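Local coordinates for hemolysin-related protein (Vibrio cholerae serotype O1, PDB 6MLT) that is a secreted, metal-binding matrix protein of the biofilm that probably binds carbohydrate and helps the biofilm adhere to surfaces, at residues S28-A33 / V540-D545. Numbering follows the deposited sequence.
Sequences SNQVMA and VANDYD
Gln-30 grips Asp-543 with both ends of its amide, OE1 taking the backbone N-H and NE2 bonding the carboxylate. Its CB lies 3.9 Å from Asn-542 CB. From there the chain bends at chi2 (-76°), which swings the amide round to Asp-543 and sets CD beside Asp-543 OD1, 3.5 Å away. OE1 accepts the backbone N-H of Asp-543 in its carbonyl plane, with Asp-543 N 2.7 Å from Gln-30 OE1; the same oxygen sits against Asn-542 CB and lies at the edge of the Tyr-544 ring. Gln-30 NE2 gives one hydrogen to Asp-543 OD1 at 2.9 Å, meeting it nearly along the C-O axis, and bonds the adjacent Asn-29 OD1 from above its carbonyl plane. Amide and carboxylate planes are 27° apart, and these bonds fix which way round the amide sits. The other carboxylate oxygen, Asp-543 OD2, is hydrogen-bonded to His-552 ND1.

The contact joins two neighbouring blades of the beta-propeller: the weakly bonded strand 28-30, bulged at Asn-29 and Gln-30 opposite Phe-62, and the end of strand 536-541, in whose sheet strand 13-19 pairs with strand 553-559, consistent with the velcro closure of propellers. A single main-chain bond, Val-31 N to Ala-541 O (3.2 Å), links the backbones. Val-31 O receives Asn-542 ND2 almost straight (171°) from above its carbonyl plane; Ser-517 OG also bonds ND2, and Gly-518 N bonds OD1.

Next along the chain, Met-32 passes Asn-542, its SD 3.5 Å from Asn-542 ND2, and then turns at chi3 so that CE comes closest to Tyr-544 OH (3.4 Å), with Tyr-544 CE2 next. The sulfur itself lies at the ring edge, a Met-aromatic contact. At the opposite end of the contact, Val-31 CG1 presses on Val-540 CB at 3.5 Å, a tight fit, while Val-540 CG1 and CG2 both approach Ala-33 O.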
ATOM      1  N   SER A  28      28.198  -3.267  21.900  1.00 23.29           N
ATOM      2  CA  SER A  28      27.076  -2.666  21.174  1.00 21.32           C
ATOM      3  C   SER A  28      26.363  -3.790  20.440  1.00 19.40           C
ATOM      4  O   SER A  28      26.637  -4.071  19.273  1.00 19.85           O
ATOM      5  CB  SER A  28      27.567  -1.587  20.218  1.00 22.39           C
ATOM      6  OG  SER A  28      26.491  -0.990  19.514  1.00 22.20           O
ATOM      7  N   ASN A  29      25.440  -4.458  21.136  1.00 20.87           N
ATOM      8  CA  ASN A  29      24.840  -5.665  20.579  1.00 22.07           C
ATOM      9  C   ASN A  29      23.336  -5.749  20.825  1.00 21.32           C
ATOM     10  O   ASN A  29      22.758  -6.833  20.689  1.00 22.79           O
ATOM     11  CB  ASN A  29      25.521  -6.908  21.162  1.00 22.65           C
ATOM     12  CG  ASN A  29      25.435  -6.955  22.666  1.00 23.54           C
ATOM     13  OD1 ASN A  29      24.765  -6.131  23.284  1.00 23.31           O
ATOM     14  ND2 ASN A  29      26.107  -7.926  23.265  1.00 27.61           N
ATOM     15  N   GLN A  30      22.694  -4.641  21.188  1.00 18.55           N
ATOM     16  CA  GLN A  30      21.250  -4.567  21.386  1.00 18.80           C
ATOM     17  C   GLN A  30      20.620  -3.871  20.188  1.00 18.10           C
ATOM     18  O   GLN A  30      21.206  -2.938  19.632  1.00 19.46           O
ATOM     19  CB  GLN A  30      20.913  -3.781  22.658  1.00 18.37           C
ATOM     20  CG  GLN A  30      21.658  -4.218  23.915  1.00 21.02           C
ATOM     21  CD  GLN A  30      21.113  -5.511  24.493  1.00 23.91           C
ATOM     22  OE1 GLN A  30      19.907  -5.665  24.668  1.00 23.79           O
ATOM     23  NE2 GLN A  30      22.004  -6.449  24.788  1.00 25.35           N
ATOM     24  N   VAL A  31      19.424  -4.308  19.797  1.00 16.56           N
ATOM     25  CA  VAL A  31      18.727  -3.701  18.664  1.00 15.22           C
ATOM     26  C   VAL A  31      17.267  -3.491  19.037  1.00 16.73           C
ATOM     27  O   VAL A  31      16.620  -4.389  19.589  1.00 17.62           O
ATOM     28  CB  VAL A  31      18.853  -4.557  17.387  1.00 15.54           C
ATOM     29  CG1 VAL A  31      18.274  -3.822  16.198  1.00 17.06           C
ATOM     30  CG2 VAL A  31      20.314  -4.902  17.124  1.00 15.76           C
ATOM     31  N   MET A  32      16.745  -2.292  18.746  1.00 17.05           N
ATOM     32  CA  MET A  32      15.359  -1.973  19.075  1.00 16.72           C
ATOM     33  C   MET A  32      14.728  -1.068  18.018  1.00 21.38           C
ATOM     34  O   MET A  32      13.800  -0.310  18.323  1.00 22.16           O
ATOM     35  CB  MET A  32      15.282  -1.336  20.479  1.00 18.67           C
ATOM     36  CG  MET A  32      13.877  -1.321  21.089  1.00 20.84           C
ATOM     37  SD  MET A  32      13.892  -1.340  22.904  1.00 21.97           S
ATOM     38  CE  MET A  32      14.949   0.072  23.262  1.00 22.32           C
ATOM     39  N   ALA A  33      15.207  -1.144  16.777  1.00 18.85           N
ATOM     40  CA  ALA A  33      14.610  -0.442  15.651  1.00 19.14           C
ATOM     41  C   ALA A  33      14.408  -1.430  14.514  1.00 18.94           C
ATOM     42  O   ALA A  33      15.165  -2.395  14.365  1.00 19.23           O
ATOM     43  CB  ALA A  33      15.478   0.736  15.181  1.00 18.71           C
ATOM     44  N   VAL A 540      14.393  -8.138  15.489  1.00 18.55           N
ATOM     45  CA  VAL A 540      15.458  -7.595  16.323  1.00 16.84           C
ATOM     46  C   VAL A 540      15.109  -7.834  17.785  1.00 18.19           C
ATOM     47  O   VAL A 540      13.938  -7.969  18.151  1.00 16.20           O
ATOM     48  CB  VAL A 540      15.684  -6.099  16.027  1.00 17.59           C
ATOM     49  CG1 VAL A 540      15.962  -5.900  14.545  1.00 18.12           C
ATOM     50  CG2 VAL A 540      14.476  -5.269  16.465  1.00 18.66           C
ATOM     51  N   ALA A 541      16.141  -7.898  18.623  1.00 15.70           N
ATOM     52  CA  ALA A 541      15.960  -8.264  20.017  1.00 17.35           C
ATOM     53  C   ALA A 541      16.944  -7.508  20.894  1.00 17.39           C
ATOM     54  O   ALA A 541      18.029  -7.108  20.453  1.00 19.75           O
ATOM     55  CB  ALA A 541      16.137  -9.771  20.231  1.00 17.25           C
ATOM     56  N   ASN A 542      16.546  -7.332  22.151  1.00 16.75           N
ATOM     57  CA  ASN A 542      17.395  -6.739  23.167  1.00 18.49           C
ATOM     58  C   ASN A 542      16.999  -7.328  24.509  1.00 17.91           C
ATOM     59  O   ASN A 542      15.849  -7.741  24.705  1.00 18.10           O
ATOM     60  CB  ASN A 542      17.271  -5.213  23.177  1.00 17.56           C
ATOM     61  CG  ASN A 542      15.836  -4.758  23.308  1.00 19.18           C
ATOM     62  OD1 ASN A 542      15.297  -4.683  24.415  1.00 20.12           O
ATOM     63  ND2 ASN A 542      15.202  -4.462  22.177  1.00 17.45           N
ATOM     64  N   ASP A 543      17.956  -7.355  25.436  1.00 18.39           N
ATOM     65  CA  ASP A 543      17.738  -7.996  26.726  1.00 19.08           C
ATOM     66  C   ASP A 543      18.312  -7.178  27.875  1.00 20.60           C
ATOM     67  O   ASP A 543      18.624  -7.732  28.936  1.00 20.89           O
ATOM     68  CB  ASP A 543      18.333  -9.412  26.741  1.00 20.65           C
ATOM     69  CG  ASP A 543      19.811  -9.441  26.397  1.00 26.76           C
ATOM     70  OD1 ASP A 543      20.440  -8.363  26.325  1.00 24.86           O
ATOM     71  OD2 ASP A 543      20.346 -10.559  26.200  1.00 27.13           O
ATOM     72  N   TYR A 544      18.430  -5.860  27.694  1.00 21.72           N
ATOM     73  CA  TYR A 544      18.970  -5.007  28.747  1.00 23.17           C
ATOM     74  C   TYR A 544      18.005  -4.883  29.922  1.00 24.31           C
ATOM     75  O   TYR A 544      18.440  -4.619  31.043  1.00 23.90           O
ATOM     76  CB  TYR A 544      19.296  -3.610  28.196  1.00 22.65           C
ATOM     77  CG  TYR A 544      18.066  -2.851  27.745  1.00 21.40           C
ATOM     78  CD1 TYR A 544      17.312  -2.098  28.645  1.00 20.48           C
ATOM     79  CD2 TYR A 544      17.646  -2.900  26.424  1.00 22.71           C
ATOM     80  CE1 TYR A 544      16.180  -1.419  28.235  1.00 19.77           C
ATOM     81  CE2 TYR A 544      16.520  -2.228  26.008  1.00 22.40           C
ATOM     82  CZ  TYR A 544      15.787  -1.489  26.918  1.00 22.68           C
ATOM     83  OH  TYR A 544      14.652  -0.822  26.503  1.00 25.14           O
ATOM     84  N   ASP A 545      16.703  -5.055  29.691  1.00 22.72           N
ATOM     85  CA  ASP A 545      15.690  -4.833  30.718  1.00 23.62           C
ATOM     86  C   ASP A 545      15.294  -6.151  31.374  1.00 25.93           C
ATOM     87  O   ASP A 545      15.065  -7.155  30.692  1.00 24.45           O
ATOM     88  CB  ASP A 545      14.455  -4.155  30.116  1.00 24.31           C
ATOM     89  CG  ASP A 545      13.450  -3.706  31.169  1.00 32.72           C
ATOM     90  OD1 ASP A 545      12.838  -4.569  31.830  1.00 33.85           O
ATOM     91  OD2 ASP A 545      13.275  -2.479  31.336  1.00 35.97           O
TER